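Local coordinates for protein MmcR (Streptomyces lavendulae, PDB 3GWZ) that transfers a methyl group from S-adenosyl-L-methionine to the quinone hydroxyl of 6-demethylmitomycins, forming the methoxy group of mitomycins A and B, at residues 142-156 with 321-333. Residues are numbered along the deposited sequence; the frame is centred on the assembly and turned at random.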
ATOM      1  N   ALA A 142      23.699 -18.357   7.770  1.00 13.58           N
ATOM      2  CA  ALA A 142      24.606 -18.010   8.858  1.00 13.00           C
ATOM      3  C   ALA A 142      24.232 -18.795  10.109  1.00 12.80           C
ATOM      4  O   ALA A 142      25.106 -19.251  10.860  1.00 13.85           O
ATOM      5  CB  ALA A 142      24.591 -16.488   9.120  1.00 12.06           C
ATOM      6  N   TRP A 143      22.927 -18.984  10.322  1.00 12.43           N
ATOM      7  CA  TRP A 143      22.430 -19.765  11.462  1.00 10.37           C
ATOM      8  C   TRP A 143      22.731 -21.259  11.318  1.00 11.15           C
ATOM      9  O   TRP A 143      22.905 -21.971  12.313  1.00 10.05           O
ATOM     10  CB  TRP A 143      20.922 -19.534  11.668  1.00 11.56           C
ATOM     11  CG  TRP A 143      20.695 -18.170  12.226  1.00 11.52           C
ATOM     12  CD1 TRP A 143      20.383 -17.034  11.536  1.00 12.24           C
ATOM     13  CD2 TRP A 143      20.840 -17.787  13.594  1.00  9.47           C
ATOM     14  NE1 TRP A 143      20.304 -15.966  12.397  1.00 11.48           N
ATOM     15  CE2 TRP A 143      20.574 -16.402  13.669  1.00 10.61           C
ATOM     16  CE3 TRP A 143      21.146 -18.486  14.768  1.00  9.37           C
ATOM     17  CZ2 TRP A 143      20.616 -15.695  14.872  1.00 10.92           C
ATOM     18  CZ3 TRP A 143      21.186 -17.781  15.971  1.00 14.66           C
ATOM     19  CH2 TRP A 143      20.918 -16.397  16.010  1.00 10.67           C
ATOM     20  N   GLU A 144      22.787 -21.725  10.077  1.00 12.72           N
ATOM     21  CA  GLU A 144      23.189 -23.105   9.803  1.00 11.08           C
ATOM     22  C   GLU A 144      24.506 -23.406  10.512  1.00 11.99           C
ATOM     23  O   GLU A 144      24.698 -24.494  11.048  1.00 13.30           O
ATOM     24  CB  GLU A 144      23.348 -23.299   8.297  1.00 10.57           C
ATOM     25  CG  GLU A 144      23.725 -24.723   7.864  1.00 15.38           C
ATOM     26  CD  GLU A 144      24.211 -24.758   6.437  1.00 18.30           C
ATOM     27  OE1 GLU A 144      23.391 -24.540   5.518  1.00 18.33           O
ATOM     28  OE2 GLU A 144      25.423 -24.978   6.235  1.00 19.85           O
ATOM     29  N   GLN A 145      25.400 -22.416  10.527  1.00  9.98           N
ATOM     30  CA  GLN A 145      26.752 -22.588  11.038  1.00 11.93           C
ATOM     31  C   GLN A 145      26.938 -21.959  12.425  1.00 12.65           C
ATOM     32  O   GLN A 145      28.042 -21.545  12.784  1.00 11.72           O
ATOM     33  CB  GLN A 145      27.762 -22.017  10.033  1.00 11.06           C
ATOM     34  CG  GLN A 145      27.773 -22.777   8.711  1.00 13.31           C
ATOM     35  CD  GLN A 145      28.354 -24.162   8.876  1.00 17.60           C
ATOM     36  OE1 GLN A 145      29.333 -24.334   9.596  1.00 21.77           O
ATOM     37  NE2 GLN A 145      27.762 -25.155   8.208  1.00 20.18           N
ATOM     38  N   LEU A 146      25.858 -21.894  13.200  1.00 10.90           N
ATOM     39  CA  LEU A 146      25.932 -21.391  14.575  1.00 10.84           C
ATOM     40  C   LEU A 146      27.001 -22.107  15.393  1.00 12.49           C
ATOM     41  O   LEU A 146      27.690 -21.490  16.199  1.00  8.89           O
ATOM     42  CB  LEU A 146      24.574 -21.506  15.285  1.00 12.63           C
ATOM     43  CG  LEU A 146      24.518 -21.020  16.743  1.00  9.17           C
ATOM     44  CD1 LEU A 146      24.962 -19.539  16.857  1.00 11.19           C
ATOM     45  CD2 LEU A 146      23.115 -21.176  17.301  1.00 11.32           C
ATOM     46  N   THR A 147      27.135 -23.417  15.205  1.00  9.42           N
ATOM     47  CA  THR A 147      28.173 -24.146  15.938  1.00 14.73           C
ATOM     48  C   THR A 147      29.556 -23.502  15.757  1.00 12.50           C
ATOM     49  O   THR A 147      30.309 -23.357  16.729  1.00 12.13           O
ATOM     50  CB  THR A 147      28.200 -25.623  15.549  1.00 15.05           C
ATOM     51  OG1 THR A 147      26.973 -26.218  15.972  1.00 15.59           O
ATOM     52  CG2 THR A 147      29.362 -26.343  16.236  1.00 17.25           C
ATOM     53  N   HIS A 148      29.865 -23.073  14.533  1.00  9.69           N
ATOM     54  CA  HIS A 148      31.146 -22.419  14.265  1.00 11.52           C
ATOM     55  C   HIS A 148      31.336 -21.205  15.177  1.00 13.96           C
ATOM     56  O   HIS A 148      32.397 -21.038  15.780  1.00 11.90           O
ATOM     57  CB  HIS A 148      31.314 -22.026  12.781  1.00 12.06           C
ATOM     58  CG  HIS A 148      32.582 -21.267  12.503  1.00 14.28           C
ATOM     59  ND1 HIS A 148      33.765 -21.882  12.135  1.00  9.89           N
ATOM     60  CD2 HIS A 148      32.861 -19.945  12.586  1.00 10.97           C
ATOM     61  CE1 HIS A 148      34.708 -20.969  11.978  1.00 14.69           C
ATOM     62  NE2 HIS A 148      34.188 -19.785  12.253  1.00 15.04           N
ATOM     63  N   SER A 149      30.306 -20.369  15.289  1.00 11.16           N
ATOM     64  CA  SER A 149      30.391 -19.181  16.144  1.00 10.32           C
ATOM     65  C   SER A 149      30.551 -19.569  17.605  1.00 11.55           C
ATOM     66  O   SER A 149      31.303 -18.930  18.335  1.00 10.10           O
ATOM     67  CB  SER A 149      29.160 -18.281  15.983  1.00  9.94           C
ATOM     68  OG  SER A 149      29.152 -17.665  14.712  1.00 11.89           O
ATOM     69  N   VAL A 150      29.858 -20.626  18.031  1.00  9.27           N
ATOM     70  CA  VAL A 150      29.946 -21.022  19.429  1.00 12.52           C
ATOM     71  C   VAL A 150      31.349 -21.574  19.750  1.00 10.53           C
ATOM     72  O   VAL A 150      31.820 -21.459  20.873  1.00 12.41           O
ATOM     73  CB  VAL A 150      28.790 -21.974  19.834  1.00 16.77           C
ATOM     74  CG1 VAL A 150      28.970 -22.487  21.275  1.00 12.57           C
ATOM     75  CG2 VAL A 150      27.441 -21.229  19.699  1.00 11.59           C
ATOM     76  N   ARG A 151      32.026 -22.129  18.749  1.00 10.24           N
ATOM     77  CA  ARG A 151      33.404 -22.605  18.925  1.00  9.72           C
ATOM     78  C   ARG A 151      34.475 -21.509  18.845  1.00 12.55           C
ATOM     79  O   ARG A 151      35.613 -21.738  19.253  1.00 14.09           O
ATOM     80  CB  ARG A 151      33.743 -23.694  17.895  1.00  9.53           C
ATOM     81  CG  ARG A 151      32.929 -24.980  18.049  1.00  9.70           C
ATOM     82  CD  ARG A 151      33.581 -26.116  17.241  1.00  9.27           C
ATOM     83  NE  ARG A 151      32.780 -27.340  17.216  1.00 12.25           N
ATOM     84  CZ  ARG A 151      32.746 -28.241  18.190  1.00 14.11           C
ATOM     85  NH1 ARG A 151      33.446 -28.051  19.306  1.00 14.08           N
ATOM     86  NH2 ARG A 151      32.002 -29.336  18.052  1.00 15.55           N
ATOM     87  N   THR A 152      34.132 -20.337  18.312  1.00 11.23           N
ATOM     88  CA  THR A 152      35.146 -19.315  18.003  1.00 10.74           C
ATOM     89  C   THR A 152      34.918 -17.916  18.602  1.00 14.77           C
ATOM     90  O   THR A 152      35.866 -17.150  18.756  1.00 14.12           O
ATOM     91  CB  THR A 152      35.309 -19.103  16.464  1.00 13.65           C
ATOM     92  OG1 THR A 152      34.070 -18.641  15.904  1.00 11.91           O
ATOM     93  CG2 THR A 152      35.737 -20.378  15.761  1.00 10.93           C
ATOM     94  N   GLY A 153      33.673 -17.574  18.903  1.00 11.77           N
ATOM     95  CA  GLY A 153      33.322 -16.204  19.246  1.00 12.06           C
ATOM     96  C   GLY A 153      33.299 -15.286  18.029  1.00 11.62           C
ATOM     97  O   GLY A 153      33.190 -14.063  18.164  1.00 13.85           O
ATOM     98  N   GLU A 154      33.399 -15.866  16.837  1.00 10.59           N
ATOM     99  CA  GLU A 154      33.428 -15.082  15.599  1.00 11.32           C
ATOM    100  C   GLU A 154      32.182 -15.320  14.741  1.00 12.16           C
ATOM    101  O   GLU A 154      31.451 -16.284  14.962  1.00 11.04           O
ATOM    102  CB  GLU A 154      34.688 -15.394  14.781  1.00 11.94           C
ATOM    103  CG  GLU A 154      35.997 -15.041  15.504  1.00 14.55           C
ATOM    104  CD  GLU A 154      37.225 -15.106  14.594  1.00 26.69           C
ATOM    105  OE1 GLU A 154      37.077 -15.254  13.359  1.00 39.44           O
ATOM    106  OE2 GLU A 154      38.348 -15.013  15.116  1.00 31.04           O
ATOM    107  N   ALA A 155      31.959 -14.445  13.763  1.00  9.33           N
ATOM    108  CA  ALA A 155      30.839 -14.586  12.835  1.00 10.53           C
ATOM    109  C   ALA A 155      30.848 -15.932  12.116  1.00 14.39           C
ATOM    110  O   ALA A 155      31.901 -16.407  11.703  1.00 12.38           O
ATOM    111  CB  ALA A 155      30.850 -13.452  11.815  1.00 11.28           C
ATOM    112  N   SER A 156      29.673 -16.531  11.955  1.00 12.58           N
ATOM    113  CA  SER A 156      29.541 -17.732  11.141  1.00 11.80           C
ATOM    114  C   SER A 156      29.227 -17.339   9.700  1.00 14.70           C
ATOM    115  O   SER A 156      29.318 -18.159   8.794  1.00 12.36           O
ATOM    116  CB  SER A 156      28.449 -18.651  11.693  1.00 14.74           C
ATOM    117  OG  SER A 156      27.184 -17.999  11.706  1.00 12.23           O
ATOM    118  N   VAL A 321      18.992 -10.987  20.214  1.00 10.67           N
ATOM    119  CA  VAL A 321      19.683 -10.036  19.347  1.00 11.49           C
ATOM    120  C   VAL A 321      21.196 -10.140  19.541  1.00 12.84           C
ATOM    121  O   VAL A 321      21.957 -10.019  18.590  1.00 12.16           O
ATOM    122  CB  VAL A 321      19.194  -8.596  19.580  1.00 14.82           C
ATOM    123  CG1 VAL A 321      20.082  -7.604  18.821  1.00 15.78           C
ATOM    124  CG2 VAL A 321      17.748  -8.469  19.116  1.00 17.76           C
ATOM    125  N   ASP A 322      21.624 -10.381  20.777  1.00 12.77           N
ATOM    126  CA  ASP A 322      23.041 -10.602  21.058  1.00 14.48           C
ATOM    127  C   ASP A 322      23.589 -11.780  20.246  1.00 13.16           C
ATOM    128  O   ASP A 322      24.697 -11.725  19.720  1.00 12.62           O
ATOM    129  CB  ASP A 322      23.257 -10.877  22.548  1.00 10.95           C
ATOM    130  CG  ASP A 322      24.695 -11.266  22.862  1.00 17.05           C
ATOM    131  OD1 ASP A 322      25.556 -10.351  22.959  1.00 16.22           O
ATOM    132  OD2 ASP A 322      24.962 -12.483  23.015  1.00 14.58           O
ATOM    133  N   LEU A 323      22.811 -12.857  20.175  1.00 12.27           N
ATOM    134  CA  LEU A 323      23.206 -14.042  19.413  1.00 11.89           C
ATOM    135  C   LEU A 323      23.219 -13.768  17.903  1.00 12.32           C
ATOM    136  O   LEU A 323      24.077 -14.268  17.197  1.00 13.66           O
ATOM    137  CB  LEU A 323      22.291 -15.237  19.738  1.00  9.83           C
ATOM    138  CG  LEU A 323      22.887 -16.612  19.408  1.00 13.62           C
ATOM    139  CD1 LEU A 323      24.159 -16.859  20.228  1.00 13.76           C
ATOM    140  CD2 LEU A 323      21.863 -17.716  19.642  1.00 14.83           C
ATOM    141  N   LEU A 324      22.266 -12.979  17.413  1.00  9.43           N
ATOM    142  CA  LEU A 324      22.278 -12.544  16.013  1.00  9.53           C
ATOM    143  C   LEU A 324      23.566 -11.748  15.682  1.00  9.65           C
ATOM    144  O   LEU A 324      24.175 -11.938  14.619  1.00 11.38           O
ATOM    145  CB  LEU A 324      21.031 -11.700  15.681  1.00  9.80           C
ATOM    146  CG  LEU A 324      20.922 -11.176  14.231  1.00 12.15           C
ATOM    147  CD1 LEU A 324      20.737 -12.311  13.223  1.00  8.65           C
ATOM    148  CD2 LEU A 324      19.803 -10.137  14.053  1.00 13.64           C
ATOM    149  N   LEU A 325      23.981 -10.863  16.586  1.00  9.85           N
ATOM    150  CA  LEU A 325      25.211 -10.106  16.360  1.00 11.88           C
ATOM    151  C   LEU A 325      26.396 -11.051  16.206  1.00 11.20           C
ATOM    152  O   LEU A 325      27.269 -10.855  15.348  1.00 13.50           O
ATOM    153  CB  LEU A 325      25.476  -9.147  17.525  1.00 10.86           C
ATOM    154  CG  LEU A 325      24.517  -7.964  17.669  1.00 13.01           C
ATOM    155  CD1 LEU A 325      24.741  -7.272  19.014  1.00 12.61           C
ATOM    156  CD2 LEU A 325      24.711  -6.991  16.525  1.00 15.84           C
ATOM    157  N   LEU A 326      26.427 -12.077  17.048  1.00 11.02           N
ATOM    158  CA  LEU A 326      27.504 -13.066  17.004  1.00 12.47           C
ATOM    159  C   LEU A 326      27.563 -13.710  15.627  1.00 13.14           C
ATOM    160  O   LEU A 326      28.605 -13.757  14.973  1.00 11.32           O
ATOM    161  CB  LEU A 326      27.272 -14.132  18.073  1.00 12.03           C
ATOM    162  CG  LEU A 326      28.082 -15.425  17.935  1.00 14.64           C
ATOM    163  CD1 LEU A 326      29.539 -15.154  18.225  1.00 12.58           C
ATOM    164  CD2 LEU A 326      27.530 -16.499  18.874  1.00 13.49           C
ATOM    165  N   VAL A 327      26.415 -14.197  15.182  1.00 13.46           N
ATOM    166  CA  VAL A 327      26.322 -14.904  13.920  1.00 10.20           C
ATOM    167  C   VAL A 327      26.682 -14.036  12.706  1.00 13.07           C
ATOM    168  O   VAL A 327      27.449 -14.461  11.837  1.00 13.14           O
ATOM    169  CB  VAL A 327      24.902 -15.508  13.788  1.00 13.36           C
ATOM    170  CG1 VAL A 327      24.580 -15.868  12.357  1.00 17.88           C
ATOM    171  CG2 VAL A 327      24.796 -16.708  14.706  1.00 11.04           C
ATOM    172  N   LEU A 328      26.158 -12.816  12.652  1.00  9.52           N
ATOM    173  CA  LEU A 328      26.320 -11.994  11.459  1.00 11.67           C
ATOM    174  C   LEU A 328      27.700 -11.341  11.360  1.00 11.10           C
ATOM    175  O   LEU A 328      28.330 -11.374  10.309  1.00 11.10           O
ATOM    176  CB  LEU A 328      25.246 -10.903  11.392  1.00  8.02           C
ATOM    177  CG  LEU A 328      23.798 -11.372  11.224  1.00  9.06           C
ATOM    178  CD1 LEU A 328      22.880 -10.165  11.122  1.00 14.35           C
ATOM    179  CD2 LEU A 328      23.668 -12.249   9.990  1.00 11.14           C
ATOM    180  N   VAL A 329      28.145 -10.727  12.446  1.00 11.30           N
ATOM    181  CA  VAL A 329      29.366  -9.920  12.410  1.00 12.42           C
ATOM    182  C   VAL A 329      30.320 -10.190  13.569  1.00 10.77           C
ATOM    183  O   VAL A 329      31.303  -9.465  13.756  1.00 14.07           O
ATOM    184  CB  VAL A 329      29.036  -8.394  12.370  1.00 11.97           C
ATOM    185  CG1 VAL A 329      28.299  -8.033  11.082  1.00 10.56           C
ATOM    186  CG2 VAL A 329      28.230  -7.977  13.599  1.00 12.75           C
ATOM    187  N   GLY A 330      30.046 -11.235  14.341  1.00  9.51           N
ATOM    188  CA  GLY A 330      30.871 -11.549  15.489  1.00 10.36           C
ATOM    189  C   GLY A 330      30.816 -10.499  16.583  1.00 13.66           C
ATOM    190  O   GLY A 330      31.749 -10.359  17.375  1.00 14.45           O
ATOM    191  N   GLY A 331      29.713  -9.763  16.634  1.00  9.74           N
ATOM    192  CA  GLY A 331      29.509  -8.767  17.667  1.00 14.26           C
ATOM    193  C   GLY A 331      28.950  -9.336  18.954  1.00 14.88           C
ATOM    194  O   GLY A 331      28.862 -10.544  19.125  1.00 13.82           O
ATOM    195  N   ALA A 332      28.567  -8.443  19.863  1.00 14.79           N
ATOM    196  CA  ALA A 332      28.076  -8.817  21.181  1.00 13.39           C
ATOM    197  C   ALA A 332      27.555  -7.572  21.875  1.00 13.60           C
ATOM    198  O   ALA A 332      28.105  -6.486  21.701  1.00 15.83           O
ATOM    199  CB  ALA A 332      29.196  -9.433  22.019  1.00 13.70           C
ATOM    200  N   GLU A 333      26.499  -7.733  22.662  1.00 13.91           N
ATOM    201  CA  GLU A 333      26.016  -6.654  23.515  1.00 14.22           C
ATOM    202  C   GLU A 333      26.903  -6.602  24.738  1.00 16.57           C
ATOM    203  O   GLU A 333      27.484  -7.621  25.138  1.00 15.57           O
ATOM    204  CB  GLU A 333      24.559  -6.891  23.933  1.00 17.15           C
ATOM    205  CG  GLU A 333      23.598  -7.161  22.774  1.00 13.59           C
ATOM    206  CD  GLU A 333      23.287  -5.922  21.937  1.00 18.02           C
ATOM    207  OE1 GLU A 333      24.053  -4.932  22.003  1.00 19.52           O
ATOM    208  OE2 GLU A 333      22.275  -5.942  21.197  1.00 16.88           O
TER
HETATM  209  O   HOH W   1      31.378 -12.241  19.770  1.00 22.21           O
HETATM  210  O   HOH W   2      34.205 -11.531  17.499  1.00 25.53           O
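Leu146 and Ser149 of helix 146-152 meet Leu326 and Val327 of helix 321-329 where the two axes cross almost perpendicularly, at 94° and 9.6 Å apart, and the loop after the first helix then runs close to the end of the second, bringing the CA atoms of Ala155 and Gly330 together. Val327 makes contacts with both of its methyls. Its CG2 sits over one face of the indole of Trp143, on helix 137-144, 3.9 Å from the centroid of the six-membered ring and only 9° off its normal, a CH-pi contact, and also touches Leu146 CD1. The other methyl, CG1, lies anti to the backbone N (chi1 162°) and touches CB of Ala142, on the same helix as Trp143, at a tight 3.3 Å, and also Ser156 OG. Leu323 CD2 approaches the indole at its edge, in the ring plane, while Leu324 CD1 lies beside Trp143 NE1 and CZ2. Leu326 packs its CG on Ser149 CB and extends CD1 to the backbone of Gly153. Polar links follow the loop: Ser156 N gives a weak hydrogen bond to Val327 O, and Ala155 CA directs a C-H at Leu326 O over 3.2 Å. Two serine hydroxyls tie the loop to the helices before it: Ser149 OG donates to Glu154 O at 2.7 Å in the carbonyl plane, and Ser156 OG donates to Ala142 O from above the plane of the Ala142 carbonyl. Water 2 donates to both Gly153 O and Gly330 O, joining the turns there. The second subunit also packs here, with its Thr87 against Leu326 and its Arg90 salt-bridged to Asp322. Glu333 hydrogen-bonds to His279, the inferred proton acceptor, and to substrate-binding Asn308. The chemistry thus divides between apolar packing of helix 316-329 against helices 137-144 and 146-152 and a polar, water-bridged seam near the active site.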